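Local coordinates for RagB/SusD domain protein (Flavobacterium johnsoniae, PDB 5J90), which binds chitin and, as a SusD homolog, probably works as an outer-membrane lipoprotein that helps capture the polysaccharide for uptake and breakdown, at residues Gly126-Thr131 and Arg207-Met212; Ile137-Phe142 and Tyr158-Ala163. One frame throughout, in Å; residues are numbered along the deposited sequence.

After several earlier helices, the last of them 83-108, the chain enters helix 113-134, whose segment 126-131 provides one half of contact 1. It then runs through a loop containing 137-142 and turns into helix 154-177, where contact 2 closes a short excursion of 15 residues. Only afterwards does helix 196-213 bring up 207-212 and close the longer loop of contact 1, 75 residues that hold contact 2 entirely within them. The two meet directly: M127 CB packs 3.7 Å from Y139 CE1, and R207 NH1 probably hydrogen-bonds to F162 O. Helix 154-177 thus touches both helices of contact 1 while receiving the loop of contact 2.

Contact 1 (Gly126-Thr131 and Arg207-Met212); sequences GMHRMT and RLRLAM
H128 and R209 meet through one hydrogen bond, with L210 filling in beside it. NH1 of R209 donates to NE2 of H128 over 3.2 Å, with a bent N-H...N angle of 145°. The donor lies close to the imidazole's edge but tilts 23° out of the ring plane, whereas NE2 sits nearly in the plane of the guanidinium. Next to this polar pair, methyl CD2 of L210 reaches CB of H128 at 3.7 Å and obliquely touches ring atoms CG and CD2, giving the base of the imidazole an apolar neighbour.

The ring is held from both of its nitrogens. CG of H128 lies between the backbone N and the carbonyl carbon (chi1 84°), which lets the ring fold back along its own helix, where ND1 hydrogen-bonds to the carbonyl oxygen of V124, one turn earlier. A donor at ND1 and an acceptor at NE2 is consistent with neutral histidine, a residue suited to linking a carbonyl to an arginine. CG of R129 lies over one ring face, 3.8 Å above the plane and displaced toward the rim.

The chain of R209 runs out extended before bending at its third torsion, so that NH1 turns to the histidine while NH2 forms a salt bridge with E334. That carboxylate would balance the arginine's charge in a buried place, and it ties R209 to helix 332-344. Leucine suits position 210 because its branched end spans the space between the two segments, whose nearest CA atoms, those of H128 and L210, are 8.1 Å apart. Helices 113-134 and 196-213 are joined here within the helix-rich SusD fold, a family grouped with the TPR clan, with helix 154-177 alongside: its M161 touches H128, while Y158 and F162 pack on L210.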
# COMPACT_ATOMS: atom_id res chain seq x y z
N GLY A 126 14.99 -2.40 19.31
CA GLY A 126 15.37 -3.58 18.55
C GLY A 126 14.28 -4.07 17.61
O GLY A 126 14.55 -4.45 16.46
N MET A 127 13.04 -4.08 18.09
CA MET A 127 11.98 -4.72 17.32
C MET A 127 11.36 -3.87 16.21
O MET A 127 10.81 -4.43 15.25
CB MET A 127 10.91 -5.33 18.24
CG MET A 127 11.48 -6.38 19.22
SD MET A 127 12.39 -7.74 18.44
CE MET A 127 11.06 -8.57 17.57
N HIS A 128 11.45 -2.54 16.29
CA HIS A 128 10.97 -1.75 15.14
C HIS A 128 11.79 -2.08 13.90
O HIS A 128 11.26 -2.11 12.78
CB HIS A 128 10.93 -0.23 15.42
CG HIS A 128 12.24 0.48 15.22
ND1 HIS A 128 13.23 0.52 16.18
CD2 HIS A 128 12.72 1.17 14.15
CE1 HIS A 128 14.26 1.21 15.72
NE2 HIS A 128 13.98 1.61 14.50
N ARG A 129 13.08 -2.38 14.08
CA ARG A 129 13.92 -2.81 12.97
C ARG A 129 13.39 -4.11 12.36
O ARG A 129 13.34 -4.26 11.13
CB ARG A 129 15.37 -2.99 13.46
CG ARG A 129 16.06 -1.67 13.79
CD ARG A 129 17.25 -1.84 14.76
NE ARG A 129 18.16 -2.93 14.38
CZ ARG A 129 19.16 -2.82 13.51
NH1 ARG A 129 19.42 -1.67 12.89
NH2 ARG A 129 19.94 -3.87 13.25
N MET A 130 12.98 -5.03 13.22
CA MET A 130 12.43 -6.31 12.77
C MET A 130 11.18 -6.12 11.91
O MET A 130 11.10 -6.66 10.80
CB MET A 130 12.12 -7.19 13.97
CG MET A 130 11.82 -8.65 13.61
SD MET A 130 13.29 -9.61 13.12
CE MET A 130 14.17 -9.70 14.68
N THR A 131 10.21 -5.36 12.39
CA THR A 131 9.01 -5.16 11.58
C THR A 131 9.29 -4.32 10.33
O THR A 131 8.71 -4.55 9.27
CB THR A 131 7.81 -4.62 12.38
OG1 THR A 131 6.70 -4.43 11.49
CG2 THR A 131 8.12 -3.27 13.01
N ARG A 207 10.07 7.65 19.34
CA ARG A 207 8.68 7.88 18.97
C ARG A 207 8.59 8.77 17.72
O ARG A 207 7.80 8.51 16.82
CB ARG A 207 7.89 8.53 20.11
CG ARG A 207 6.41 8.73 19.74
CD ARG A 207 5.62 9.60 20.74
NE ARG A 207 5.81 9.16 22.12
CZ ARG A 207 5.26 8.08 22.66
NH1 ARG A 207 4.46 7.28 21.95
NH2 ARG A 207 5.53 7.78 23.93
N LEU A 208 9.39 9.83 17.68
CA LEU A 208 9.38 10.73 16.53
C LEU A 208 9.80 10.02 15.25
O LEU A 208 9.18 10.22 14.19
CB LEU A 208 10.26 11.96 16.81
CG LEU A 208 10.35 13.03 15.72
CD1 LEU A 208 8.97 13.61 15.39
CD2 LEU A 208 11.31 14.14 16.14
N ARG A 209 10.83 9.17 15.33
CA ARG A 209 11.22 8.35 14.19
C ARG A 209 10.06 7.48 13.70
O ARG A 209 9.77 7.43 12.50
CB ARG A 209 12.43 7.48 14.55
CG ARG A 209 12.76 6.45 13.47
CD ARG A 209 13.78 5.42 13.93
NE ARG A 209 15.14 5.96 13.94
CZ ARG A 209 16.21 5.25 14.28
NH1 ARG A 209 16.07 3.99 14.65
NH2 ARG A 209 17.42 5.81 14.26
N LEU A 210 9.42 6.78 14.62
CA LEU A 210 8.34 5.87 14.25
C LEU A 210 7.13 6.63 13.70
O LEU A 210 6.44 6.16 12.78
CB LEU A 210 7.94 4.98 15.44
CG LEU A 210 9.04 4.05 15.95
CD1 LEU A 210 8.53 3.26 17.15
CD2 LEU A 210 9.57 3.14 14.86
N ALA A 211 6.88 7.82 14.25
CA ALA A 211 5.80 8.67 13.76
C ALA A 211 6.04 9.10 12.31
O ALA A 211 5.14 8.99 11.47
CB ALA A 211 5.64 9.87 14.68
N MET A 212 7.24 9.56 11.99
CA MET A 212 7.50 9.99 10.63
C MET A 212 7.44 8.81 9.67
O MET A 212 7.02 8.96 8.52
CB MET A 212 8.84 10.73 10.52
CG MET A 212 8.90 11.70 9.34
SD MET A 212 7.73 13.08 9.49
CE MET A 212 8.44 13.94 10.89

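Contact 2 (Ile137-Phe142 and Tyr158-Ala163); sequences IIYSKF and YTQMFA
The Y139 ring lies alongside the side chain of Q160, the two running in opposite directions, with the amide at the ring's edge. Q160 OE1 approaches Y139 CD2 at 3.7 Å and lies near the ring plane, while the amide is turned 76° from that plane. The same oxygen also comes 3.5 Å from S140 CB, so it borders two carbon atoms of the loop. Extended beyond CG, the glutamine spans the gap from helix to loop. Farther along the ring, the hydroxyl end crosses M161 at about a right angle, Y139 OH being 3.8 Å from M161 CG; this unbranched thioether chain gives the aromatic a slim apolar surface.

Residues Y139 to F142 form a type I beta turn, closed by F142 N to Y139 O at 3.2 Å, in the connection between helix 113-134 and helix 154-177. The turn's polar side is joined to the helix through D152, whose OD1 hydrogen-bonds with S140 OG and whose OD2 accepts from Q160 NE2; this second bond helps fix which way the amide is turned. K141 NZ also donates to S140 OG, over 2.9 Å. Tyrosine suits its buried place by being apolar along the ring yet polar at the tip: M98 and M127 pack against it, K123 makes a cation-pi contact, and its hydroxyl hydrogen-bonds with E164, one turn beyond Q160.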
# COMPACT_ATOMS: atom_id res chain seq x y z
N ILE A 137 5.17 -9.35 12.05
CA ILE A 137 6.13 -10.11 12.88
C ILE A 137 5.41 -10.68 14.09
O ILE A 137 4.28 -10.31 14.39
CB ILE A 137 7.32 -9.23 13.36
CG1 ILE A 137 6.82 -8.10 14.28
CG2 ILE A 137 8.12 -8.69 12.18
CD1 ILE A 137 7.95 -7.42 15.07
N ILE A 138 6.07 -11.60 14.79
CA ILE A 138 5.58 -12.05 16.08
C ILE A 138 5.81 -10.95 17.11
O ILE A 138 6.92 -10.43 17.26
CB ILE A 138 6.26 -13.36 16.52
CG1 ILE A 138 5.86 -14.48 15.56
CG2 ILE A 138 5.86 -13.70 17.95
CD1 ILE A 138 6.64 -15.79 15.77
N TYR A 139 4.76 -10.55 17.82
CA TYR A 139 4.91 -9.50 18.82
C TYR A 139 4.00 -9.80 20.01
O TYR A 139 4.48 -10.30 21.03
CB TYR A 139 4.71 -8.10 18.20
CG TYR A 139 5.46 -6.99 18.92
CD1 TYR A 139 6.85 -6.94 18.89
CD2 TYR A 139 4.78 -6.00 19.63
CE1 TYR A 139 7.54 -5.94 19.55
CE2 TYR A 139 5.48 -4.99 20.30
CZ TYR A 139 6.85 -4.97 20.25
OH TYR A 139 7.57 -3.98 20.90
N SER A 140 2.70 -9.58 19.87
CA SER A 140 1.78 -9.82 20.99
C SER A 140 1.76 -11.27 21.47
O SER A 140 1.54 -11.53 22.66
CB SER A 140 0.35 -9.34 20.66
OG SER A 140 -0.29 -10.18 19.70
N LYS A 141 1.99 -12.22 20.57
CA LYS A 141 1.86 -13.63 20.90
C LYS A 141 3.20 -14.29 21.24
O LYS A 141 3.27 -15.50 21.40
CB LYS A 141 1.20 -14.40 19.74
CG LYS A 141 -0.19 -13.91 19.37
CD LYS A 141 -1.13 -13.95 20.56
CE LYS A 141 -2.52 -13.47 20.18
NZ LYS A 141 -2.49 -12.09 19.61
N PHE A 142 4.26 -13.50 21.37
CA PHE A 142 5.56 -14.07 21.70
C PHE A 142 5.48 -14.88 22.99
O PHE A 142 4.85 -14.45 23.96
CB PHE A 142 6.65 -13.00 21.83
CG PHE A 142 8.01 -13.58 22.11
CD1 PHE A 142 8.80 -14.05 21.09
CD2 PHE A 142 8.47 -13.68 23.42
CE1 PHE A 142 10.04 -14.60 21.34
CE2 PHE A 142 9.72 -14.24 23.69
CZ PHE A 142 10.51 -14.70 22.65
N TYR A 158 2.97 -1.33 15.22
CA TYR A 158 3.24 0.10 15.42
C TYR A 158 2.38 0.69 16.55
O TYR A 158 2.89 1.41 17.41
CB TYR A 158 3.11 0.89 14.11
CG TYR A 158 4.46 1.07 13.44
CD1 TYR A 158 5.09 0.01 12.79
CD2 TYR A 158 5.15 2.29 13.51
CE1 TYR A 158 6.34 0.16 12.21
CE2 TYR A 158 6.40 2.45 12.94
CZ TYR A 158 7.00 1.38 12.30
OH TYR A 158 8.25 1.57 11.75
N THR A 159 1.09 0.37 16.58
CA THR A 159 0.24 0.83 17.68
C THR A 159 0.77 0.35 19.03
O THR A 159 0.85 1.13 19.99
CB THR A 159 -1.21 0.37 17.45
OG1 THR A 159 -1.74 1.10 16.34
CG2 THR A 159 -2.08 0.63 18.67
N GLN A 160 1.15 -0.92 19.10
CA GLN A 160 1.71 -1.44 20.35
C GLN A 160 3.01 -0.76 20.77
O GLN A 160 3.21 -0.46 21.95
CB GLN A 160 1.91 -2.95 20.25
CG GLN A 160 0.65 -3.76 20.12
CD GLN A 160 0.95 -5.22 19.88
OE1 GLN A 160 1.31 -5.94 20.82
NE2 GLN A 160 0.83 -5.66 18.62
N MET A 161 3.90 -0.50 19.81
CA MET A 161 5.17 0.16 20.11
C MET A 161 4.94 1.57 20.65
O MET A 161 5.59 1.97 21.62
CB MET A 161 6.10 0.16 18.90
CG MET A 161 6.58 -1.24 18.52
SD MET A 161 7.84 -1.26 17.23
CE MET A 161 7.05 -0.43 15.85
N PHE A 162 4.02 2.32 20.06
CA PHE A 162 3.72 3.66 20.58
C PHE A 162 3.20 3.57 22.01
O PHE A 162 3.53 4.42 22.85
CB PHE A 162 2.69 4.37 19.70
CG PHE A 162 3.22 4.84 18.36
CD1 PHE A 162 4.36 5.63 18.26
CD2 PHE A 162 2.54 4.52 17.19
CE1 PHE A 162 4.83 6.08 17.03
CE2 PHE A 162 3.00 4.96 15.95
CZ PHE A 162 4.15 5.75 15.87
N ALA A 163 2.38 2.55 22.30
CA ALA A 163 1.81 2.39 23.65
C ALA A 163 2.88 1.96 24.66
O ALA A 163 2.85 2.38 25.81
CB ALA A 163 0.66 1.38 23.64